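Local coordinates for oligopeptide-binding protein AppA (Bacillus subtilis, PDB 1XOC), which binds oligopeptides outside the cell and delivers them to an ABC permease for uptake, supporting sporulation and genetic competence, at residues A[227-232]-A[238-243]; A[503-506]-A[510-513]; A[286-291]-A[479-484]. One frame throughout, in Å; residues are numbered along the deposited sequence.

Contact 1 (A[227-232]-A[238-243]); sequences AAEAQL and NFFNVP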
loop_
_atom_site.group_PDB
_atom_site.type_symbol
_atom_site.label_atom_id
_atom_site.label_comp_id
_atom_site.label_asym_id
_atom_site.label_seq_id
_atom_site.Cartn_x
_atom_site.Cartn_y
_atom_site.Cartn_z
ATOM N N ALA A 227 7.665 20.872 6.700
ATOM C CA ALA A 227 6.549 21.761 6.987
ATOM C C ALA A 227 5.547 21.105 7.916
ATOM O O ALA A 227 5.004 21.777 8.789
ATOM C CB ALA A 227 5.865 22.227 5.682
ATOM N N ALA A 228 5.310 19.798 7.752
ATOM C CA ALA A 228 4.368 19.079 8.579
ATOM C C ALA A 228 4.903 18.999 9.990
ATOM O O ALA A 228 4.156 19.115 10.952
ATOM C CB ALA A 228 4.158 17.681 8.045
ATOM N N GLU A 229 6.196 18.760 10.126
ATOM C CA GLU A 229 6.826 18.759 11.458
ATOM C C GLU A 229 6.694 20.112 12.153
ATOM O O GLU A 229 6.354 20.182 13.342
ATOM C CB GLU A 229 8.284 18.325 11.365
ATOM C CG GLU A 229 8.395 16.865 11.070
ATOM C CD GLU A 229 7.677 16.026 12.107
ATOM O OE1 GLU A 229 7.437 16.527 13.242
ATOM O OE2 GLU A 229 7.343 14.859 11.804
ATOM N N ALA A 230 6.927 21.184 11.412
ATOM C CA ALA A 230 6.695 22.532 11.938
ATOM C C ALA A 230 5.241 22.768 12.364
ATOM O O ALA A 230 4.997 23.423 13.378
ATOM C CB ALA A 230 7.093 23.567 10.917
ATOM N N GLN A 231 4.276 22.264 11.593
ATOM C CA GLN A 231 2.862 22.413 11.962
ATOM C C GLN A 231 2.513 21.634 13.209
ATOM O O GLN A 231 1.701 22.077 14.007
ATOM C CB GLN A 231 1.948 22.003 10.833
ATOM C CG GLN A 231 2.017 22.985 9.679
ATOM C CD GLN A 231 0.924 22.813 8.674
ATOM O OE1 GLN A 231 1.104 23.139 7.491
ATOM N NE2 GLN A 231 -0.204 22.296 9.103
ATOM N N LEU A 232 3.109 20.451 13.345
ATOM C CA LEU A 232 2.965 19.635 14.539
ATOM C C LEU A 232 3.449 20.373 15.792
ATOM O O LEU A 232 2.764 20.396 16.821
ATOM C CB LEU A 232 3.764 18.344 14.347
ATOM C CG LEU A 232 3.503 17.274 15.388
ATOM C CD1 LEU A 232 2.108 16.738 15.378
ATOM C CD2 LEU A 232 4.508 16.124 15.163
ATOM N N ASN A 238 -2.130 17.566 14.820
ATOM C CA ASN A 238 -1.901 16.886 16.082
ATOM C C ASN A 238 -1.719 15.390 15.961
ATOM O O ASN A 238 -1.669 14.694 16.994
ATOM C CB ASN A 238 -2.993 17.250 17.101
ATOM C CG ASN A 238 -4.385 16.940 16.624
ATOM O OD1 ASN A 238 -4.600 16.117 15.769
ATOM N ND2 ASN A 238 -5.364 17.600 17.224
ATOM N N PHE A 239 -1.565 14.878 14.736
ATOM C CA PHE A 239 -1.283 13.457 14.511
ATOM C C PHE A 239 -0.441 13.337 13.244
ATOM O O PHE A 239 -0.824 13.876 12.195
ATOM C CB PHE A 239 -2.590 12.674 14.390
ATOM C CG PHE A 239 -2.420 11.172 14.436
ATOM C CD1 PHE A 239 -2.053 10.462 13.282
ATOM C CD2 PHE A 239 -2.601 10.463 15.625
ATOM C CE1 PHE A 239 -1.905 9.089 13.306
ATOM C CE2 PHE A 239 -2.427 9.065 15.682
ATOM C CZ PHE A 239 -2.054 8.373 14.526
ATOM N N PHE A 240 0.714 12.673 13.336
ATOM C CA PHE A 240 1.656 12.654 12.213
ATOM C C PHE A 240 2.680 11.548 12.390
ATOM O O PHE A 240 3.140 11.313 13.504
ATOM C CB PHE A 240 2.365 14.023 12.085
ATOM C CG PHE A 240 3.176 14.161 10.832
ATOM C CD1 PHE A 240 2.582 13.971 9.609
ATOM C CD2 PHE A 240 4.529 14.387 10.878
ATOM C CE1 PHE A 240 3.341 14.074 8.441
ATOM C CE2 PHE A 240 5.297 14.462 9.691
ATOM C CZ PHE A 240 4.702 14.304 8.507
ATOM N N ASN A 241 3.077 10.916 11.271
ATOM C CA ASN A 241 4.189 9.967 11.223
ATOM C C ASN A 241 5.484 10.732 11.047
ATOM O O ASN A 241 5.844 11.133 9.928
ATOM C CB ASN A 241 3.985 8.996 10.059
ATOM C CG ASN A 241 4.969 7.814 10.078
ATOM O OD1 ASN A 241 5.895 7.733 10.903
ATOM N ND2 ASN A 241 4.752 6.889 9.144
ATOM N N VAL A 242 6.158 10.988 12.151
ATOM C CA VAL A 242 7.363 11.796 12.158
ATOM C C VAL A 242 8.538 11.043 11.549
ATOM O O VAL A 242 8.850 9.928 11.985
ATOM C CB VAL A 242 7.754 12.172 13.616
ATOM C CG1 VAL A 242 9.030 12.982 13.650
ATOM C CG2 VAL A 242 6.592 12.886 14.290
ATOM N N PRO A 243 9.243 11.653 10.587
ATOM C CA PRO A 243 10.480 11.023 10.089
ATOM C C PRO A 243 11.471 10.728 11.209
ATOM O O PRO A 243 11.618 11.526 12.129
ATOM C CB PRO A 243 11.071 12.104 9.172
ATOM C CG PRO A 243 9.900 12.887 8.713
ATOM C CD PRO A 243 8.965 12.926 9.890
#
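L232, on helix 225-234, and N238 bring the two backbones closest, 5.8 Å between their CA atoms, and the chains then spread to 7.0 Å between E229 CA and V242 CA. The interval illustrates how a helix packs against the short strand that follows it, here with one carboxylate caught among carbons. The F240 ring is met from two directions. A228 lays its methyl over one face, toward the rim, in a CH-pi contact with CB 3.8 Å from the ring centroid. E229, bent at chi2 (-57°), instead reaches the ring edge, where OE2 lies in the ring plane, 3.0 Å from both F240 CD2 and F240 CE2, with the carboxylate turned 60° from the ring. The same oxygen sits 3.1 Å from V242 CG1 and 3.2 Å from P243 CD, so it is enclosed by C-H groups. It is buried without any hydrogen-bonding partner, and in such apolar surroundings the acid would probably be easier to protonate. One helical turn on, L232 holds CG anti to its backbone nitrogen (chi1 -169°), which carries its branched end to 238-243, where the two methyls part: CD2 lies 3.9 Å from V242 CG2, while CD1 passes alongside the backbone of N238 and approaches F240 CB. In this family 5 solute-binding protein N241 packs on the bound peptide, so the helix backs a strand lining the peptide site. Beyond the pair, L232 also touches A494 of strand 483-496, to which strand 240-241 is joined antiparallel by backbone bonds from F240 and V242. A250 of helix 247-250 meets both E229 and V242, and N238 bonds through its backbone and side chain to strand 23-28, so the helix packs beside the junction of two sheets.

Contact 2 (A[503-506]-A[510-513]); sequences KYHP and LYNI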
loop_
_atom_site.group_PDB
_atom_site.type_symbol
_atom_site.label_atom_id
_atom_site.label_comp_id
_atom_site.label_asym_id
_atom_site.label_seq_id
_atom_site.Cartn_x
_atom_site.Cartn_y
_atom_site.Cartn_z
ATOM N N LYS A 503 -4.406 1.935 19.654
ATOM C CA LYS A 503 -3.598 0.724 19.554
ATOM C C LYS A 503 -2.800 0.830 18.261
ATOM O O LYS A 503 -3.355 1.221 17.213
ATOM C CB LYS A 503 -4.495 -0.508 19.474
ATOM C CG LYS A 503 -5.285 -0.811 20.737
ATOM C CD LYS A 503 -6.304 -1.949 20.475
ATOM C CE LYS A 503 -7.098 -2.341 21.709
ATOM N NZ LYS A 503 -7.774 -3.678 21.491
ATOM N N TYR A 504 -1.509 0.520 18.362
ATOM C CA TYR A 504 -0.636 0.564 17.198
ATOM C C TYR A 504 -0.987 -0.574 16.233
ATOM O O TYR A 504 -0.990 -1.738 16.612
ATOM C CB TYR A 504 0.842 0.479 17.581
ATOM C CG TYR A 504 1.709 0.451 16.335
ATOM C CD1 TYR A 504 1.994 1.616 15.646
ATOM C CD2 TYR A 504 2.186 -0.741 15.814
ATOM C CE1 TYR A 504 2.744 1.594 14.479
ATOM C CE2 TYR A 504 2.942 -0.766 14.633
ATOM C CZ TYR A 504 3.205 0.404 13.984
ATOM O OH TYR A 504 3.943 0.394 12.834
ATOM N N HIS A 505 -1.252 -0.205 14.989
ATOM C CA HIS A 505 -1.507 -1.124 13.891
ATOM C C HIS A 505 -0.433 -0.901 12.824
ATOM O O HIS A 505 -0.224 0.257 12.377
ATOM C CB HIS A 505 -2.903 -0.899 13.336
ATOM C CG HIS A 505 -3.417 -2.002 12.451
ATOM N ND1 HIS A 505 -2.891 -2.291 11.209
ATOM C CD2 HIS A 505 -4.451 -2.856 12.625
ATOM C CE1 HIS A 505 -3.567 -3.299 10.673
ATOM N NE2 HIS A 505 -4.509 -3.675 11.531
ATOM N N PRO A 506 0.250 -1.961 12.377
ATOM C CA PRO A 506 1.405 -1.761 11.486
ATOM C C PRO A 506 1.090 -1.397 10.030
ATOM O O PRO A 506 2.015 -0.977 9.290
ATOM C CB PRO A 506 2.138 -3.097 11.590
ATOM C CG PRO A 506 1.055 -4.071 11.820
ATOM C CD PRO A 506 0.126 -3.384 12.775
ATOM N N LEU A 510 -4.612 4.844 11.042
ATOM C CA LEU A 510 -5.808 5.340 11.722
ATOM C C LEU A 510 -6.722 4.183 12.124
ATOM O O LEU A 510 -7.919 4.352 12.280
ATOM C CB LEU A 510 -6.539 6.340 10.832
ATOM C CG LEU A 510 -5.665 7.504 10.308
ATOM C CD1 LEU A 510 -6.447 8.482 9.426
ATOM C CD2 LEU A 510 -5.020 8.259 11.473
ATOM N N TYR A 511 -6.141 3.015 12.392
ATOM C CA TYR A 511 -6.931 1.868 12.784
ATOM C C TYR A 511 -7.831 2.204 13.972
ATOM O O TYR A 511 -7.351 2.643 14.996
ATOM C CB TYR A 511 -6.032 0.691 13.147
ATOM C CG TYR A 511 -6.774 -0.558 13.636
ATOM C CD1 TYR A 511 -7.546 -1.316 12.767
ATOM C CD2 TYR A 511 -6.704 -0.956 14.951
ATOM C CE1 TYR A 511 -8.220 -2.468 13.217
ATOM C CE2 TYR A 511 -7.386 -2.073 15.394
ATOM C CZ TYR A 511 -8.151 -2.805 14.506
ATOM O OH TYR A 511 -8.854 -3.919 14.911
ATOM N N ASN A 512 -9.122 1.926 13.834
ATOM C CA ASN A 512 -10.098 2.066 14.932
ATOM C C ASN A 512 -10.125 3.463 15.565
ATOM O O ASN A 512 -10.410 3.634 16.757
ATOM C CB ASN A 512 -9.936 0.961 15.958
ATOM C CG ASN A 512 -10.753 -0.260 15.618
ATOM O OD1 ASN A 512 -11.273 -0.403 14.493
ATOM N ND2 ASN A 512 -10.853 -1.169 16.567
ATOM N N ILE A 513 -9.883 4.459 14.723
ATOM C CA ILE A 513 -9.947 5.883 15.104
ATOM C C ILE A 513 -11.287 6.251 15.759
ATOM O O ILE A 513 -11.327 7.136 16.630
ATOM C CB ILE A 513 -9.569 6.814 13.904
ATOM C CG1 ILE A 513 -9.542 8.280 14.369
ATOM C CG2 ILE A 513 -10.455 6.580 12.676
ATOM C CD1 ILE A 513 -8.804 9.181 13.415
HETATM O O HOH W 1 -5.916 1.733 17.155
#
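Y511 and H505 meet across a bend of the chain, and most of the surface this contact buries belongs to these two residues. The imidazole comes over one face of the phenol ring with a single corner leading: H505 CD2 stands 3.4 Å above the plane, displaced toward the rim, and is also 3.4 Å from Y511 CG. The ring planes are inclined at 39° and their centroids lie 4.5 Å apart, an oblique meeting in which carbon touches carbon. At the base of the rings, H505 CB and Y511 CB approach to 3.5 Å. Both residues carry CG anti to the backbone nitrogen (chi1 -165° in H505, 177° in Y511), which sends the two side chains out obliquely across one another, so that the rings meet. On the other face of Y511 lies the side-chain amide of its neighbour, N512 CG being 3.8 Å above the plane, so the phenol is sandwiched. The imidazole is held in rotation by bonds at both nitrogens, NE2 to the carbonyl of T59 and ND1 to the amide of K507, a pattern consistent with a neutral ring. K503, third in buried surface, contributes its backbone instead: its N donates to a water at 2.9 Å, which in turn donates to Y511 O at 2.7 Å, bridging the segments where no direct bond does. The chain reverses here with ring packing and one bridging water between its arms, and 510-513 itself is folded as a type II turn closed by I513 N to L510 O. Y511 further rests on D60 and E61, beyond strand 57-59; Y504 touches strand 256-262, and L510 and I513 pack on strand 23-28 and helix 43-52.

Contact 3 (A[286-291]-A[479-484]); sequences ALTTAL and EDQPYT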
loop_
_atom_site.group_PDB
_atom_site.type_symbol
_atom_site.label_atom_id
_atom_site.label_comp_id
_atom_site.label_asym_id
_atom_site.label_seq_id
_atom_site.Cartn_x
_atom_site.Cartn_y
_atom_site.Cartn_z
ATOM N N ALA A 286 23.681 -5.769 -10.865
ATOM C CA ALA A 286 24.802 -4.829 -10.800
ATOM C C ALA A 286 24.403 -3.516 -10.125
ATOM O O ALA A 286 25.179 -2.948 -9.347
ATOM C CB ALA A 286 25.332 -4.561 -12.185
ATOM N N LEU A 287 23.208 -3.020 -10.428
ATOM C CA LEU A 287 22.727 -1.771 -9.840
ATOM C C LEU A 287 22.585 -1.911 -8.333
ATOM O O LEU A 287 22.997 -1.039 -7.570
ATOM C CB LEU A 287 21.400 -1.354 -10.464
ATOM C CG LEU A 287 21.414 -0.954 -11.936
ATOM C CD1 LEU A 287 20.025 -0.968 -12.549
ATOM C CD2 LEU A 287 22.019 0.412 -12.103
ATOM N N THR A 288 22.040 -3.030 -7.888
ATOM C CA THR A 288 21.960 -3.271 -6.465
ATOM C C THR A 288 23.357 -3.331 -5.849
ATOM O O THR A 288 23.620 -2.746 -4.791
ATOM C CB THR A 288 21.200 -4.581 -6.188
ATOM O OG1 THR A 288 19.850 -4.436 -6.659
ATOM C CG2 THR A 288 21.206 -4.913 -4.694
ATOM N N THR A 289 24.259 -4.030 -6.524
ATOM C CA THR A 289 25.618 -4.222 -6.013
ATOM C C THR A 289 26.367 -2.896 -5.927
ATOM O O THR A 289 27.284 -2.746 -5.121
ATOM C CB THR A 289 26.391 -5.209 -6.922
ATOM O OG1 THR A 289 25.664 -6.430 -6.992
ATOM C CG2 THR A 289 27.786 -5.512 -6.395
ATOM N N ALA A 290 25.976 -1.938 -6.763
ATOM C CA ALA A 290 26.617 -0.615 -6.791
ATOM C C ALA A 290 26.137 0.310 -5.674
ATOM O O ALA A 290 26.716 1.380 -5.475
ATOM C CB ALA A 290 26.355 0.056 -8.118
ATOM N N LEU A 291 25.066 -0.079 -4.990
ATOM C CA LEU A 291 24.448 0.778 -3.985
ATOM C C LEU A 291 24.787 0.343 -2.566
ATOM O O LEU A 291 24.563 -0.805 -2.167
ATOM C CB LEU A 291 22.945 0.853 -4.186
ATOM C CG LEU A 291 22.482 1.440 -5.521
ATOM C CD1 LEU A 291 20.998 1.204 -5.760
ATOM C CD2 LEU A 291 22.858 2.936 -5.619
ATOM N N GLU A 479 16.991 -13.418 -6.627
ATOM C CA GLU A 479 17.956 -13.601 -7.716
ATOM C C GLU A 479 17.699 -12.619 -8.866
ATOM O O GLU A 479 18.631 -12.060 -9.435
ATOM C CB GLU A 479 17.928 -15.050 -8.230
ATOM C CG GLU A 479 18.673 -15.288 -9.566
ATOM C CD GLU A 479 20.200 -15.124 -9.488
ATOM O OE1 GLU A 479 20.737 -14.942 -8.370
ATOM O OE2 GLU A 479 20.869 -15.198 -10.555
ATOM N N ASP A 480 16.432 -12.421 -9.214
ATOM C CA ASP A 480 16.077 -11.619 -10.387
ATOM C C ASP A 480 16.143 -10.103 -10.172
ATOM O O ASP A 480 16.259 -9.348 -11.133
ATOM C CB ASP A 480 14.677 -12.026 -10.885
ATOM C CG ASP A 480 14.643 -13.444 -11.432
ATOM O OD1 ASP A 480 15.724 -14.026 -11.698
ATOM O OD2 ASP A 480 13.528 -13.981 -11.616
ATOM N N GLN A 481 16.098 -9.655 -8.920
ATOM C CA GLN A 481 16.179 -8.242 -8.594
ATOM C C GLN A 481 15.246 -7.395 -9.471
ATOM O O GLN A 481 15.690 -6.426 -10.090
ATOM C CB GLN A 481 17.615 -7.725 -8.707
ATOM C CG GLN A 481 18.572 -8.317 -7.667
ATOM C CD GLN A 481 18.296 -7.815 -6.263
ATOM O OE1 GLN A 481 18.591 -6.653 -5.954
ATOM N NE2 GLN A 481 17.770 -8.686 -5.399
ATOM N N PRO A 482 13.935 -7.715 -9.483
ATOM C CA PRO A 482 13.031 -6.832 -10.212
ATOM C C PRO A 482 12.995 -5.442 -9.554
ATOM O O PRO A 482 12.730 -4.427 -10.220
ATOM C CB PRO A 482 11.694 -7.540 -10.094
ATOM C CG PRO A 482 11.809 -8.379 -8.834
ATOM C CD PRO A 482 13.222 -8.825 -8.818
ATOM N N TYR A 483 13.259 -5.430 -8.249
ATOM C CA TYR A 483 13.499 -4.229 -7.470
ATOM C C TYR A 483 14.883 -4.335 -6.833
ATOM O O TYR A 483 15.390 -5.442 -6.630
ATOM C CB TYR A 483 12.542 -4.117 -6.273
ATOM C CG TYR A 483 11.039 -4.096 -6.492
ATOM C CD1 TYR A 483 10.454 -3.791 -7.706
ATOM C CD2 TYR A 483 10.183 -4.373 -5.423
ATOM C CE1 TYR A 483 9.067 -3.733 -7.848
ATOM C CE2 TYR A 483 8.787 -4.319 -5.557
ATOM C CZ TYR A 483 8.236 -3.997 -6.750
ATOM O OH TYR A 483 6.860 -3.968 -6.851
ATOM N N THR A 484 15.451 -3.176 -6.490
ATOM C CA THR A 484 16.444 -3.081 -5.440
ATOM C C THR A 484 15.684 -2.840 -4.146
ATOM O O THR A 484 15.055 -1.796 -3.955
ATOM C CB THR A 484 17.485 -1.960 -5.703
ATOM O OG1 THR A 484 18.218 -2.302 -6.870
ATOM C CG2 THR A 484 18.418 -1.818 -4.597
#
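The junction where helix 463-480 gives way to strand 483-496 is tied to helix 281-289 through the hydroxyl of T288, which meets both Q481 and T484. It exemplifies a short, buried chain of hydrogen bonds: T484 OG1 donates to T288 OG1 at 2.7 Å, and T288 OG1 in turn donates to Q481 OE1 at 2.6 Å. The second bond enters in the plane of the amide carbonyl, at 146° to its C=O. One hydroxyl therefore serves as acceptor and donor at once, and bonds chained through it in this way probably strengthen each other. The chain of bonds extends at both ends, since W271 NE1 bonds to T484 OG1 while Q481 NE2 bonds to A478 O in the last helical turn; Q481's amide is thereby held from its two ends. Its side chain, folded back at chi2 (-70°), carries OE1 across to the threonine at about a right angle. Q481 takes positive phi as it leaves the helix, turning the backbone toward the strand. T288 and T484 run past each other in opposite directions, and beside them L291 CD1 adds a looser apolar touch, 4.1 Å from T484 CG2. R284, earlier on helix 281-289, bonds to the carbonyls of D480 and Q481, a second link to the same junction. F328 covers T288 and Q481, strand 265-271 pairs with T484 through I269, and helix 371-385 packs against L291, leaving the bonded hydroxyls enclosed between helices and the sheet.

Overall arrangement
Strand 483-496 joins the distant members of this set: contact 3 holds its beginning at T484, while contact 1 borders its far part, at H492 and A494. Their centres lie 33 Å apart and their nearest atoms about 19 Å. Contacts 1 and 2 are neighbours, centres 18 Å apart, and touch where F239 CE1 lies 3.7 Å from L510 CD2. Contact 2 is across the chain's centre from contact 3, 34 Å between centres. Contact 1 reaches the bound peptide, N241 packing on an aromatic side chain of it. N241 also bonds to the backbone of H492, which with D304 binds zinc; a zinc ion lies about 7 Å from the N241 side chain.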